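Local coordinates for spore germination protein B3 (Bacillus subtilis subsp. subtilis, PDB 3N54) that takes part in the spore's germination response to L-asparagine, glucose, fructose and potassium ions as a lipoprotein component of a germinant receptor, at residues Arg9-Asp14 / Tyr21-Gln26; Gln26-Gln31 / Val44-His49; Ala108-Ala113 / Ala169-Lys174; Met216-Lys221 / Asn278-Lys283; His223-Glu228 / Leu257-Asn262. All blocks are in the same frame, centred on the assembly; numbering follows the deposited sequence.

Overall arrangement
The five contacts illustrate how an elongated chain can be built from separate sheets. Interactions 1 and 2 come first along the sequence, with centres about 12 Å apart; they share Gln26 and belong to one antiparallel sheet, in which strand 21-28 is flanked by 8-15 and 46-55. Interaction 3 lies in a second, mixed sheet, its centre about 31 Å from those of both interactions 1 and 4. Interactions 4 and 5 meet in a third sheet, their centres about 10 Å apart, with 5 nested inside the loop that 4 closes. Interactions 1 and 5, about 63 Å apart between centres, lie on opposite sides of the chain's centre, so the N- and C-terminal family regions have sheets of their own.

Interaction 1: Arg9-Asp14 / Tyr21-Gln26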
# COMPACT_ATOMS: atom_id res chain seq x y z
N ARG A 9 35.55 -10.28 -0.51
CA ARG A 9 35.07 -9.36 0.51
C ARG A 9 35.87 -9.41 1.80
O ARG A 9 36.38 -10.46 2.19
CB ARG A 9 33.59 -9.63 0.80
CG ARG A 9 32.66 -8.94 -0.17
CD ARG A 9 31.23 -9.45 -0.09
NE ARG A 9 30.60 -9.26 1.22
CZ ARG A 9 30.26 -10.24 2.07
NH1 ARG A 9 30.48 -11.52 1.79
NH2 ARG A 9 29.69 -9.92 3.23
N GLY A 10 35.97 -8.24 2.43
CA GLY A 10 36.63 -8.09 3.72
C GLY A 10 35.73 -7.31 4.66
O GLY A 10 34.70 -6.79 4.24
N LEU A 11 36.13 -7.22 5.92
CA LEU A 11 35.34 -6.55 6.94
C LEU A 11 36.21 -5.88 7.99
O LEU A 11 37.15 -6.49 8.51
CB LEU A 11 34.42 -7.55 7.62
CG LEU A 11 33.60 -7.06 8.82
CD1 LEU A 11 32.65 -5.92 8.42
CD2 LEU A 11 32.84 -8.22 9.45
N ALA A 12 35.87 -4.63 8.30
CA ALA A 12 36.49 -3.90 9.39
C ALA A 12 35.45 -3.81 10.50
O ALA A 12 34.30 -3.45 10.25
CB ALA A 12 36.90 -2.51 8.95
N ILE A 13 35.85 -4.15 11.73
CA ILE A 13 34.98 -3.97 12.89
C ILE A 13 35.66 -3.01 13.85
O ILE A 13 36.79 -3.25 14.28
CB ILE A 13 34.64 -5.28 13.64
CG1 ILE A 13 34.21 -6.39 12.67
CG2 ILE A 13 33.54 -5.01 14.67
CD1 ILE A 13 33.77 -7.68 13.36
N ASP A 14 34.95 -1.93 14.16
CA ASP A 14 35.43 -0.90 15.07
C ASP A 14 34.42 -0.57 16.16
O ASP A 14 33.22 -0.85 16.03
CB ASP A 14 35.70 0.39 14.29
CG ASP A 14 36.98 0.37 13.51
OD1 ASP A 14 38.05 0.22 14.14
OD2 ASP A 14 36.93 0.54 12.27
N TYR A 21 29.22 0.31 17.66
CA TYR A 21 29.92 -0.57 16.77
C TYR A 21 29.74 -0.06 15.34
O TYR A 21 28.66 0.41 14.98
CB TYR A 21 29.43 -2.00 16.94
CG TYR A 21 29.80 -2.51 18.30
CD1 TYR A 21 28.88 -2.51 19.34
CD2 TYR A 21 31.09 -2.95 18.56
CE1 TYR A 21 29.24 -2.96 20.61
CE2 TYR A 21 31.45 -3.40 19.80
CZ TYR A 21 30.52 -3.41 20.83
OH TYR A 21 30.90 -3.85 22.07
N LYS A 22 30.82 -0.12 14.57
CA LYS A 22 30.78 0.24 13.17
C LYS A 22 31.45 -0.87 12.38
O LYS A 22 32.64 -1.11 12.53
CB LYS A 22 31.47 1.58 12.90
CG LYS A 22 31.26 2.08 11.48
CD LYS A 22 31.74 3.51 11.25
CE LYS A 22 33.25 3.58 11.07
NZ LYS A 22 33.69 4.89 10.44
N LEU A 23 30.65 -1.58 11.59
CA LEU A 23 31.15 -2.61 10.69
C LEU A 23 31.21 -2.01 9.30
O LEU A 23 30.20 -1.56 8.79
CB LEU A 23 30.25 -3.83 10.68
CG LEU A 23 30.35 -4.79 11.86
CD1 LEU A 23 29.80 -4.17 13.14
CD2 LEU A 23 29.61 -6.09 11.54
N THR A 24 32.41 -1.97 8.71
CA THR A 24 32.56 -1.48 7.35
C THR A 24 33.01 -2.63 6.47
O THR A 24 34.14 -3.11 6.58
CB THR A 24 33.58 -0.33 7.25
OG1 THR A 24 33.29 0.67 8.23
CG2 THR A 24 33.54 0.31 5.85
N TYR A 25 32.10 -3.11 5.62
CA TYR A 25 32.43 -4.16 4.67
C TYR A 25 33.30 -3.57 3.56
O TYR A 25 33.30 -2.36 3.34
CB TYR A 25 31.17 -4.82 4.12
CG TYR A 25 30.52 -5.72 5.15
CD1 TYR A 25 29.73 -5.19 6.17
CD2 TYR A 25 30.70 -7.09 5.11
CE1 TYR A 25 29.15 -6.01 7.12
CE2 TYR A 25 30.11 -7.92 6.04
CZ TYR A 25 29.33 -7.38 7.05
OH TYR A 25 28.75 -8.21 7.97
N GLN A 26 34.06 -4.44 2.89
CA GLN A 26 35.05 -4.01 1.91
C GLN A 26 35.01 -4.89 0.66
O GLN A 26 34.91 -6.11 0.75
CB GLN A 26 36.45 -4.12 2.52
CG GLN A 26 36.63 -3.45 3.90
CD GLN A 26 36.54 -1.94 3.84
OE1 GLN A 26 36.31 -1.28 4.85
NE2 GLN A 26 36.75 -1.38 2.66
O HOH W 1 34.34 -0.09 10.79
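Leu11 packs its CD1 methyl over the Tyr25 ring, centred on it at 3.6 Å from the centroid and only 7° off the ring normal, a CH-pi contact. With CG anti to the backbone nitrogen (chi1 174°), the leucine swings its end toward the neighbouring strand, where CD1 also lies 3.9 Å from Leu23 CB. Farther along the same face, Ile13 and Leu23 lie side by side and point the same way. Arg9 reaches the tyrosine too: its chain bends at chi3 and brings NH2 to 3.5 Å from Tyr25 CE2, coming in obliquely although the guanidinium and ring planes are only 10° apart. With an alanine at Tyr25 the Leu11 methyl would probably lose the ring face beneath it, and Lys51 its cation-pi partner.

Backbone pairing fixes the register of a beta hairpin, strands 8-15 and 21-28, with the latter in the middle of a three-stranded antiparallel sheet. Gly10 with Gln26, Ala12 with Thr24 and Asp14 with Lys22 are the hydrogen-bonded pairs, each exchanging two N-H...O bonds; that from Thr24 N to Ala12 O measures 2.9 Å.

On the face carrying Ala12, Thr24 and Asp14, water 1 lies within bonding distance of Asp14 OD2, Thr24 OG1 and the backbone Lys22 O, with more acceptors around it than its two protons may serve.

Interaction 2: Gln26-Gln31 / Val44-His49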
# COMPACT_ATOMS: atom_id res chain seq x y z
N GLN A 26 34.06 -4.44 2.89
CA GLN A 26 35.05 -4.01 1.91
C GLN A 26 35.01 -4.89 0.66
O GLN A 26 34.91 -6.11 0.75
CB GLN A 26 36.45 -4.12 2.52
CG GLN A 26 36.63 -3.45 3.90
CD GLN A 26 36.54 -1.94 3.84
OE1 GLN A 26 36.31 -1.28 4.85
NE2 GLN A 26 36.75 -1.38 2.66
N ASN A 27 35.10 -4.24 -0.49
CA ASN A 27 35.18 -4.93 -1.76
C ASN A 27 36.65 -4.95 -2.13
O ASN A 27 37.21 -3.94 -2.56
CB ASN A 27 34.32 -4.22 -2.81
CG ASN A 27 32.85 -4.20 -2.43
OD1 ASN A 27 32.21 -3.13 -2.39
ND2 ASN A 27 32.30 -5.36 -2.13
N LEU A 28 37.30 -6.10 -1.94
CA LEU A 28 38.75 -6.18 -2.09
C LEU A 28 39.19 -6.05 -3.55
O LEU A 28 38.56 -6.61 -4.45
CB LEU A 28 39.30 -7.47 -1.47
CG LEU A 28 38.93 -7.71 -0.00
CD1 LEU A 28 39.55 -9.00 0.48
CD2 LEU A 28 39.36 -6.53 0.89
N LEU A 29 40.27 -5.30 -3.75
CA LEU A 29 40.82 -5.07 -5.08
C LEU A 29 41.42 -6.37 -5.60
O LEU A 29 42.17 -7.01 -4.88
CB LEU A 29 41.90 -3.98 -5.01
CG LEU A 29 42.47 -3.46 -6.33
CD1 LEU A 29 41.40 -2.76 -7.14
CD2 LEU A 29 43.66 -2.54 -6.07
N PRO A 30 41.06 -6.78 -6.82
CA PRO A 30 41.66 -8.01 -7.35
C PRO A 30 43.18 -7.89 -7.46
O PRO A 30 43.68 -6.92 -8.03
CB PRO A 30 41.02 -8.15 -8.74
CG PRO A 30 39.78 -7.35 -8.69
CD PRO A 30 40.03 -6.23 -7.73
N GLN A 31 43.90 -8.85 -6.89
CA GLN A 31 45.37 -8.85 -6.93
C GLN A 31 45.87 -9.71 -8.08
O GLN A 31 45.28 -10.75 -8.39
CB GLN A 31 45.95 -9.36 -5.60
CG GLN A 31 47.48 -9.44 -5.57
CD GLN A 31 48.02 -10.07 -4.29
OE1 GLN A 31 47.30 -10.20 -3.29
NE2 GLN A 31 49.29 -10.46 -4.31
N VAL A 44 44.49 -4.93 2.03
CA VAL A 44 44.01 -3.62 2.46
C VAL A 44 43.44 -2.79 1.32
O VAL A 44 42.59 -1.93 1.55
CB VAL A 44 45.17 -2.84 3.15
CG1 VAL A 44 44.93 -1.34 3.09
CG2 VAL A 44 45.35 -3.33 4.58
N ASN A 45 43.89 -3.05 0.10
CA ASN A 45 43.41 -2.29 -1.05
C ASN A 45 42.02 -2.74 -1.46
O ASN A 45 41.75 -3.94 -1.58
CB ASN A 45 44.39 -2.41 -2.21
CG ASN A 45 45.73 -1.81 -1.89
OD1 ASN A 45 46.73 -2.52 -1.81
ND2 ASN A 45 45.76 -0.50 -1.67
N VAL A 46 41.14 -1.77 -1.68
CA VAL A 46 39.77 -2.05 -2.05
C VAL A 46 39.43 -1.31 -3.33
O VAL A 46 40.10 -0.34 -3.68
CB VAL A 46 38.79 -1.61 -0.94
CG1 VAL A 46 39.11 -2.31 0.37
CG2 VAL A 46 38.81 -0.10 -0.76
N THR A 47 38.42 -1.79 -4.03
CA THR A 47 37.89 -1.08 -5.18
C THR A 47 36.97 -0.01 -4.63
O THR A 47 36.92 1.11 -5.12
CB THR A 47 37.14 -2.00 -6.14
OG1 THR A 47 36.08 -2.66 -5.43
CG2 THR A 47 38.09 -3.05 -6.71
N SER A 48 36.22 -0.39 -3.60
CA SER A 48 35.35 0.52 -2.89
C SER A 48 35.04 -0.07 -1.52
O SER A 48 35.27 -1.26 -1.28
CB SER A 48 34.05 0.71 -3.66
OG SER A 48 33.27 -0.48 -3.62
N HIS A 49 34.51 0.76 -0.63
CA HIS A 49 34.01 0.27 0.64
C HIS A 49 32.63 -0.28 0.36
O HIS A 49 31.96 0.19 -0.55
CB HIS A 49 33.94 1.38 1.70
CG HIS A 49 35.27 2.02 1.95
ND1 HIS A 49 35.53 3.33 1.61
CD2 HIS A 49 36.42 1.53 2.47
CE1 HIS A 49 36.78 3.62 1.93
NE2 HIS A 49 37.34 2.54 2.45
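The backbones run antiparallel on both sides of a corner at Thr47 and Ser48, held chiefly by the bonds from Thr47 N to Asn27 O (2.9 Å) and from Leu29 N to Asn45 O. Asn27 O accepts the Thr47 N-H and receives a second, weak bond from Thr47 OG1, which sits between its own backbone nitrogen and carbonyl carbon (chi1 57°). Val46 CB crowds in to 3.2 Å from the same oxygen, Asn27 O.

Thr47 turns its other branch toward Leu29, whose CD1 meets the methyl Thr47 CG2 at 3.4 Å, tighter than usual for two carbons; Pro30 CD lies against the same methyl. On the other side of the corner Gln26 and His49 lie alongside each other, their side chains pointing the same way. Asn27 OD1 and Ser48 OG come within 3.1 Å of each other.

The sheet here joins strand 21-28 to the start of strand 46-55, and the Ser6 hydroxyl OG hydrogen-bonds to Leu28 O. Much of the cohesion is polar and centred on backbone carbonyls, consistent with a sheet end near the surface rather than with a hydrophobic core.

Interaction 3: Ala108-Ala113 / Ala169-Lys174; sequences AARGNA and AVKNEK
Ala108 meets Ala169 and Val170 through its carbonyl oxygen: Ala108 O accepts the N-H of Val170 N at 2.8 Å and lies 3.1 Å from Ala169 CA in a CA-H...O contact. The oxygen is also flanked by a methyl, with Val170 CG2 3.5 Å from Ala108 O. That branch of the valine sits between its own backbone nitrogen and carbonyl carbon (chi1 -61° for the other methyl, CG1), which turns it toward the neighbouring strand. Ala109 follows on the other face of the sheet: its CA approaches Val170 O, and its methyl Ala109 CB stands 4.3 Å from Val170 CG2, with Leu76 and Val116 adding to the same apolar patch. The alanine and valine side chains thus pack on buried faces of the sheet.

The pairing is parallel, in a five-stranded mixed sheet where 105-109 lies between 74-77 and 165-172. The chain between the paired strands includes helix 152-160, so the connection is consistent with a beta-alpha-beta crossover, though residues 123-144 are not modelled.

Arg110 closes the ladder, giving its backbone N-H to Val170 O at 3.0 Å, nearly straight at 166°. Its side chain, extended from CG to NE, crosses the aliphatic part of Lys171. There Arg110 CD lies 3.8 Å from Lys171 CD. The guanidinium passes the Ala169 methyl and forms a salt bridge from NE to Asp180 on the next strand, a residue that Lys171 also touches. Gly111 then turns the chain away with a positive phi of 73°, a conformation that favours glycine.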
# COMPACT_ATOMS: atom_id res chain seq x y z
N ALA A 108 3.74 1.51 3.53
CA ALA A 108 4.34 2.60 2.79
C ALA A 108 4.36 3.85 3.64
O ALA A 108 3.43 4.12 4.41
CB ALA A 108 3.56 2.85 1.51
N ALA A 109 5.43 4.62 3.52
CA ALA A 109 5.53 5.90 4.20
C ALA A 109 5.49 7.00 3.17
O ALA A 109 6.08 6.89 2.10
CB ALA A 109 6.83 5.98 4.99
N ARG A 110 4.76 8.06 3.48
CA ARG A 110 4.88 9.28 2.72
C ARG A 110 6.16 9.88 3.26
O ARG A 110 6.35 9.97 4.47
CB ARG A 110 3.69 10.20 2.96
CG ARG A 110 2.40 9.65 2.42
CD ARG A 110 1.20 10.42 2.94
NE ARG A 110 -0.06 9.90 2.41
CZ ARG A 110 -0.66 10.33 1.30
NH1 ARG A 110 -0.12 11.29 0.55
NH2 ARG A 110 -1.81 9.78 0.93
N GLY A 111 7.07 10.27 2.37
CA GLY A 111 8.37 10.76 2.81
C GLY A 111 9.23 9.62 3.34
O GLY A 111 9.07 8.47 2.95
N ASN A 112 10.13 9.97 4.25
CA ASN A 112 11.13 9.04 4.79
C ASN A 112 10.56 8.08 5.85
O ASN A 112 9.95 8.50 6.83
CB ASN A 112 12.30 9.88 5.33
CG ASN A 112 13.33 9.06 6.06
OD1 ASN A 112 13.18 8.78 7.25
ND2 ASN A 112 14.41 8.71 5.36
N ALA A 113 10.76 6.78 5.63
CA ALA A 113 10.27 5.73 6.53
C ALA A 113 10.90 5.75 7.92
O ALA A 113 10.22 5.50 8.91
CB ALA A 113 10.47 4.36 5.90
N ALA A 169 -0.64 3.46 3.69
CA ALA A 169 0.37 4.50 3.87
C ALA A 169 0.32 5.06 5.29
O ALA A 169 -0.74 5.08 5.91
CB ALA A 169 0.17 5.61 2.85
N VAL A 170 1.47 5.49 5.79
CA VAL A 170 1.56 6.20 7.07
C VAL A 170 2.33 7.50 6.88
O VAL A 170 3.17 7.61 5.98
CB VAL A 170 2.24 5.37 8.17
CG1 VAL A 170 1.45 4.10 8.44
CG2 VAL A 170 3.67 5.04 7.78
N LYS A 171 2.04 8.49 7.71
CA LYS A 171 2.70 9.79 7.62
C LYS A 171 2.99 10.33 9.00
O LYS A 171 2.15 10.25 9.90
CB LYS A 171 1.83 10.78 6.84
CG LYS A 171 2.47 12.17 6.65
CD LYS A 171 1.67 13.00 5.64
CE LYS A 171 2.27 14.39 5.41
NZ LYS A 171 1.88 15.37 6.47
N ASN A 172 4.18 10.89 9.16
CA ASN A 172 4.58 11.53 10.39
C ASN A 172 4.11 12.98 10.31
O ASN A 172 4.82 13.83 9.77
CB ASN A 172 6.10 11.42 10.56
CG ASN A 172 6.55 11.51 12.00
OD1 ASN A 172 5.77 11.25 12.92
ND2 ASN A 172 7.81 11.84 12.21
N GLU A 173 2.92 13.25 10.83
CA GLU A 173 2.31 14.59 10.74
C GLU A 173 2.75 15.53 11.86
O GLU A 173 1.92 16.15 12.53
CB GLU A 173 0.78 14.49 10.70
CG GLU A 173 0.24 13.59 9.59
CD GLU A 173 -1.28 13.56 9.50
OE1 GLU A 173 -1.81 12.70 8.76
OE2 GLU A 173 -1.94 14.39 10.16
N LYS A 174 4.07 15.63 12.05
CA LYS A 174 4.66 16.48 13.09
C LYS A 174 3.92 16.38 14.44
O LYS A 174 3.44 17.39 14.97
CB LYS A 174 4.73 17.95 12.62
CG LYS A 174 5.77 18.23 11.51
CD LYS A 174 5.35 17.75 10.11
CE LYS A 174 4.15 18.51 9.55
NZ LYS A 174 3.78 18.00 8.21

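Interaction 4: Met216-Lys221 / Asn278-Lys283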
# COMPACT_ATOMS: atom_id res chain seq x y z
N MET A 216 -19.32 8.51 6.95
CA MET A 216 -19.42 9.53 5.90
C MET A 216 -20.08 10.77 6.50
O MET A 216 -21.29 10.76 6.74
CB MET A 216 -20.25 9.03 4.71
CG MET A 216 -20.50 10.11 3.64
SD MET A 216 -21.65 9.62 2.35
CE MET A 216 -20.71 8.42 1.44
N PRO A 217 -19.29 11.82 6.77
CA PRO A 217 -19.86 13.08 7.24
C PRO A 217 -20.17 14.00 6.07
O PRO A 217 -19.34 14.16 5.17
CB PRO A 217 -18.74 13.67 8.09
CG PRO A 217 -17.48 13.12 7.51
CD PRO A 217 -17.82 11.86 6.75
N THR A 218 -21.36 14.59 6.07
CA THR A 218 -21.73 15.55 5.04
C THR A 218 -22.78 16.51 5.60
O THR A 218 -22.86 16.68 6.82
CB THR A 218 -22.21 14.84 3.74
OG1 THR A 218 -22.36 15.80 2.69
CG2 THR A 218 -23.53 14.10 3.97
N THR A 219 -23.55 17.16 4.73
CA THR A 219 -24.55 18.10 5.18
C THR A 219 -25.84 17.99 4.39
O THR A 219 -25.86 17.53 3.25
CB THR A 219 -24.04 19.55 5.06
OG1 THR A 219 -23.59 19.78 3.72
CG2 THR A 219 -22.90 19.81 6.03
N ASP A 220 -26.93 18.41 5.03
CA ASP A 220 -28.23 18.52 4.40
C ASP A 220 -28.71 19.94 4.66
O ASP A 220 -29.06 20.27 5.79
CB ASP A 220 -29.22 17.50 4.97
CG ASP A 220 -30.63 17.70 4.43
OD1 ASP A 220 -31.59 17.40 5.17
OD2 ASP A 220 -30.77 18.18 3.28
N LYS A 221 -28.70 20.77 3.62
CA LYS A 221 -29.07 22.19 3.74
C LYS A 221 -28.24 22.89 4.82
O LYS A 221 -28.76 23.68 5.62
CB LYS A 221 -30.58 22.34 3.99
CG LYS A 221 -31.44 21.91 2.80
CD LYS A 221 -32.91 21.80 3.19
CE LYS A 221 -33.83 21.65 1.97
NZ LYS A 221 -34.20 22.96 1.36
N ASN A 278 -30.45 9.36 0.05
CA ASN A 278 -30.12 9.84 -1.28
C ASN A 278 -28.90 10.76 -1.26
O ASN A 278 -28.05 10.70 -2.14
CB ASN A 278 -31.31 10.56 -1.92
CG ASN A 278 -31.18 10.71 -3.42
OD1 ASN A 278 -31.03 9.71 -4.14
ND2 ASN A 278 -31.23 11.94 -3.91
N ILE A 279 -28.82 11.61 -0.23
CA ILE A 279 -27.70 12.54 -0.08
C ILE A 279 -26.39 11.77 0.12
O ILE A 279 -25.39 12.07 -0.53
CB ILE A 279 -27.91 13.51 1.10
CG1 ILE A 279 -29.09 14.44 0.82
CG2 ILE A 279 -26.67 14.35 1.34
CD1 ILE A 279 -29.39 15.41 1.94
N PHE A 280 -26.40 10.78 1.01
CA PHE A 280 -25.22 9.96 1.27
C PHE A 280 -24.83 9.16 0.03
O PHE A 280 -23.65 9.05 -0.30
CB PHE A 280 -25.45 8.99 2.43
CG PHE A 280 -25.66 9.66 3.76
CD1 PHE A 280 -24.70 10.51 4.29
CD2 PHE A 280 -26.80 9.39 4.52
CE1 PHE A 280 -24.89 11.11 5.53
CE2 PHE A 280 -26.99 9.99 5.76
CZ PHE A 280 -26.03 10.85 6.26
N GLU A 281 -25.83 8.58 -0.63
CA GLU A 281 -25.62 7.78 -1.85
C GLU A 281 -24.95 8.59 -2.94
O GLU A 281 -23.96 8.15 -3.53
CB GLU A 281 -26.95 7.24 -2.37
CG GLU A 281 -27.52 6.08 -1.56
CD GLU A 281 -29.02 5.89 -1.78
OE1 GLU A 281 -29.57 6.45 -2.75
OE2 GLU A 281 -29.64 5.19 -0.96
N LYS A 282 -25.50 9.77 -3.22
CA LYS A 282 -24.96 10.65 -4.26
C LYS A 282 -23.53 11.09 -3.95
O LYS A 282 -22.71 11.21 -4.86
CB LYS A 282 -25.85 11.88 -4.46
CG LYS A 282 -27.13 11.61 -5.24
CD LYS A 282 -27.93 12.90 -5.45
CE LYS A 282 -28.99 12.74 -6.52
NZ LYS A 282 -29.70 14.01 -6.82
N LYS A 283 -23.23 11.33 -2.68
CA LYS A 283 -21.88 11.72 -2.28
C LYS A 283 -20.87 10.61 -2.57
O LYS A 283 -19.82 10.86 -3.15
CB LYS A 283 -21.82 12.12 -0.80
CG LYS A 283 -20.41 12.41 -0.31
CD LYS A 283 -20.38 13.12 1.02
CE LYS A 283 -18.96 13.20 1.58
NZ LYS A 283 -17.97 13.71 0.59
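This is strand-on-helix packing without a hydrogen bond across it: the edge strand 215-220 of the four-stranded C-terminal sheet lies against the long helix 271-299, the local axes 9.3 Å apart at closest approach. A helix packed on one face of a mixed sheet, as in a two-layer alpha/beta arrangement, describes it, and Phe280 lies between the two layers. Its ring meets that of Phe227, and its side chain touches Phe340 of strand 333-342, so one helical side chain touches three strands of the sheet.

Met216 reaches Phe280 at the ring edge, a Met-aromatic contact with SD 5.0 Å from the centroid and 76° off the normal. The CG of the methionine is anti to its own backbone nitrogen (chi1 175°), which sends the chain straight toward the helix, and Met216 SD comes 3.4 Å from Phe280 O. Thr218 contributes its methyl, CG2, set 3.6 Å from Phe280 CE1, while its CB and OG1 lie beside the Lys283 chain.

The aliphatic part of Lys283 slides past Met216 and Thr218 in the opposite direction, with CD 3.7 Å from Thr218 CB. Its NZ continues to a salt bridge with Asp287 on the same helix. Asp220 likewise directs OD1 to Arg275, a charge pair that ties the end of the strand to the helix. Across that carboxylate, at about a right angle, runs the Ile279 side chain, whose CD1 methyl stands 3.4 Å from Asp220 OD2.

Interaction 5: His223-Glu228 / Leu257-Asn262; sequences HPITFE and LTEDQN
Thr226 and Thr258 form the regularly paired end of this contact, a hydrogen-bonded antiparallel pair with Thr226 N to Thr258 O at 3.1 Å and Thr258 N to Thr226 O at 2.9 Å. Their CB atoms face each other at 4.2 Å, and Ile225 CA adds a CA-H...O contact to Thr258 O. Here strands 223-240 and 245-258, the arms of a long beta hairpin, come together, with Ile225 buried beneath helix 271-299.

Toward the loop after strand 245-258 the ladder gives way to isolated side-chain contacts, and Pro224 and Gln261 are exposed to solvent. Pro224 has no N-H to offer, and its ring meets Asp260 instead, Pro224 CB 3.6 Å from Asp260 OD2. Glu259 bends its carboxylate back so that OE2 lies 3.4 Å from the Ile225 CG2 methyl, while OE1 receives a weak bond from Asp260 N. At the far end Gln261 lays CB over the centre of the His223 ring, 3.4 Å from the centroid, its amide nearly parallel to the imidazole. Replacing His223 by an alanine would probably strip Gln261 of the surface it rests on and leave that exposed loop freer to move.

Two backbone bonds therefore set the register, while the outer end depends on van der Waals and CH-pi contacts.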
# COMPACT_ATOMS: atom_id res chain seq x y z
N HIS A 223 -26.77 21.57 7.46
CA HIS A 223 -26.76 20.88 8.76
C HIS A 223 -25.94 19.60 8.70
O HIS A 223 -26.21 18.75 7.85
CB HIS A 223 -28.18 20.54 9.20
CG HIS A 223 -29.07 21.73 9.31
ND1 HIS A 223 -28.82 22.77 10.18
CD2 HIS A 223 -30.22 22.05 8.67
CE1 HIS A 223 -29.77 23.68 10.07
NE2 HIS A 223 -30.63 23.27 9.16
N PRO A 224 -24.95 19.44 9.60
CA PRO A 224 -24.15 18.22 9.60
C PRO A 224 -24.96 16.94 9.77
O PRO A 224 -25.82 16.86 10.63
CB PRO A 224 -23.22 18.42 10.80
CG PRO A 224 -23.08 19.87 10.93
CD PRO A 224 -24.41 20.45 10.53
N ILE A 225 -24.68 15.96 8.92
CA ILE A 225 -25.26 14.63 9.04
C ILE A 225 -24.15 13.61 8.80
O ILE A 225 -23.29 13.82 7.94
CB ILE A 225 -26.46 14.40 8.09
CG1 ILE A 225 -26.08 14.69 6.63
CG2 ILE A 225 -27.64 15.27 8.50
CD1 ILE A 225 -27.19 14.38 5.64
N THR A 226 -24.16 12.54 9.57
CA THR A 226 -23.14 11.50 9.45
C THR A 226 -23.79 10.13 9.34
O THR A 226 -24.79 9.85 10.02
CB THR A 226 -22.16 11.51 10.64
OG1 THR A 226 -21.46 12.76 10.66
CG2 THR A 226 -21.15 10.40 10.52
N PHE A 227 -23.23 9.29 8.48
CA PHE A 227 -23.70 7.94 8.24
C PHE A 227 -22.58 6.96 8.58
O PHE A 227 -21.58 6.90 7.88
CB PHE A 227 -24.13 7.79 6.78
CG PHE A 227 -24.63 6.42 6.43
CD1 PHE A 227 -25.95 6.07 6.66
CD2 PHE A 227 -23.79 5.49 5.84
CE1 PHE A 227 -26.42 4.81 6.33
CE2 PHE A 227 -24.25 4.23 5.51
CZ PHE A 227 -25.57 3.89 5.75
N GLU A 228 -22.75 6.22 9.68
CA GLU A 228 -21.76 5.25 10.13
C GLU A 228 -22.11 3.86 9.60
O GLU A 228 -23.21 3.37 9.83
CB GLU A 228 -21.68 5.22 11.66
CG GLU A 228 -20.52 4.37 12.20
CD GLU A 228 -20.52 4.21 13.71
OE1 GLU A 228 -21.57 4.42 14.35
OE2 GLU A 228 -19.46 3.85 14.27
N LEU A 257 -27.16 6.71 11.84
CA LEU A 257 -27.20 8.13 11.51
C LEU A 257 -26.95 9.03 12.73
O LEU A 257 -27.25 8.66 13.86
CB LEU A 257 -28.57 8.45 10.89
CG LEU A 257 -28.87 9.88 10.44
CD1 LEU A 257 -29.92 9.88 9.34
CD2 LEU A 257 -29.31 10.75 11.61
N THR A 258 -26.37 10.20 12.47
CA THR A 258 -26.18 11.25 13.48
C THR A 258 -26.67 12.57 12.87
O THR A 258 -26.46 12.81 11.68
CB THR A 258 -24.71 11.35 13.93
OG1 THR A 258 -24.29 10.09 14.47
CG2 THR A 258 -24.54 12.42 14.99
N GLU A 259 -27.31 13.41 13.69
CA GLU A 259 -28.04 14.58 13.19
C GLU A 259 -27.76 15.93 13.87
O GLU A 259 -27.09 16.00 14.90
CB GLU A 259 -29.55 14.30 13.31
CG GLU A 259 -30.24 13.95 12.00
CD GLU A 259 -30.66 15.17 11.21
OE1 GLU A 259 -31.00 16.21 11.83
OE2 GLU A 259 -30.68 15.09 9.97
N ASP A 260 -28.30 16.97 13.24
CA ASP A 260 -28.28 18.36 13.72
C ASP A 260 -29.43 19.11 13.03
O ASP A 260 -29.55 19.07 11.81
CB ASP A 260 -26.94 19.04 13.42
CG ASP A 260 -25.87 18.71 14.46
OD1 ASP A 260 -26.13 18.93 15.66
OD2 ASP A 260 -24.78 18.25 14.06
N GLN A 261 -30.27 19.79 13.82
CA GLN A 261 -31.50 20.45 13.31
C GLN A 261 -32.44 19.46 12.60
O GLN A 261 -32.21 19.15 11.42
CB GLN A 261 -31.18 21.64 12.38
CG GLN A 261 -31.33 23.03 13.03
CD GLN A 261 -30.20 23.41 13.98
OE1 GLN A 261 -30.25 24.46 14.62
NE2 GLN A 261 -29.17 22.56 14.06
N ASN A 262 -33.48 18.94 13.26
CA ASN A 262 -33.88 19.23 14.66
C ASN A 262 -34.26 20.69 14.88
O ASN A 262 -35.07 21.00 15.75
CB ASN A 262 -32.80 18.80 15.66
CG ASN A 262 -32.20 17.44 15.34
OD1 ASN A 262 -30.98 17.30 15.20
ND2 ASN A 262 -33.06 16.43 15.21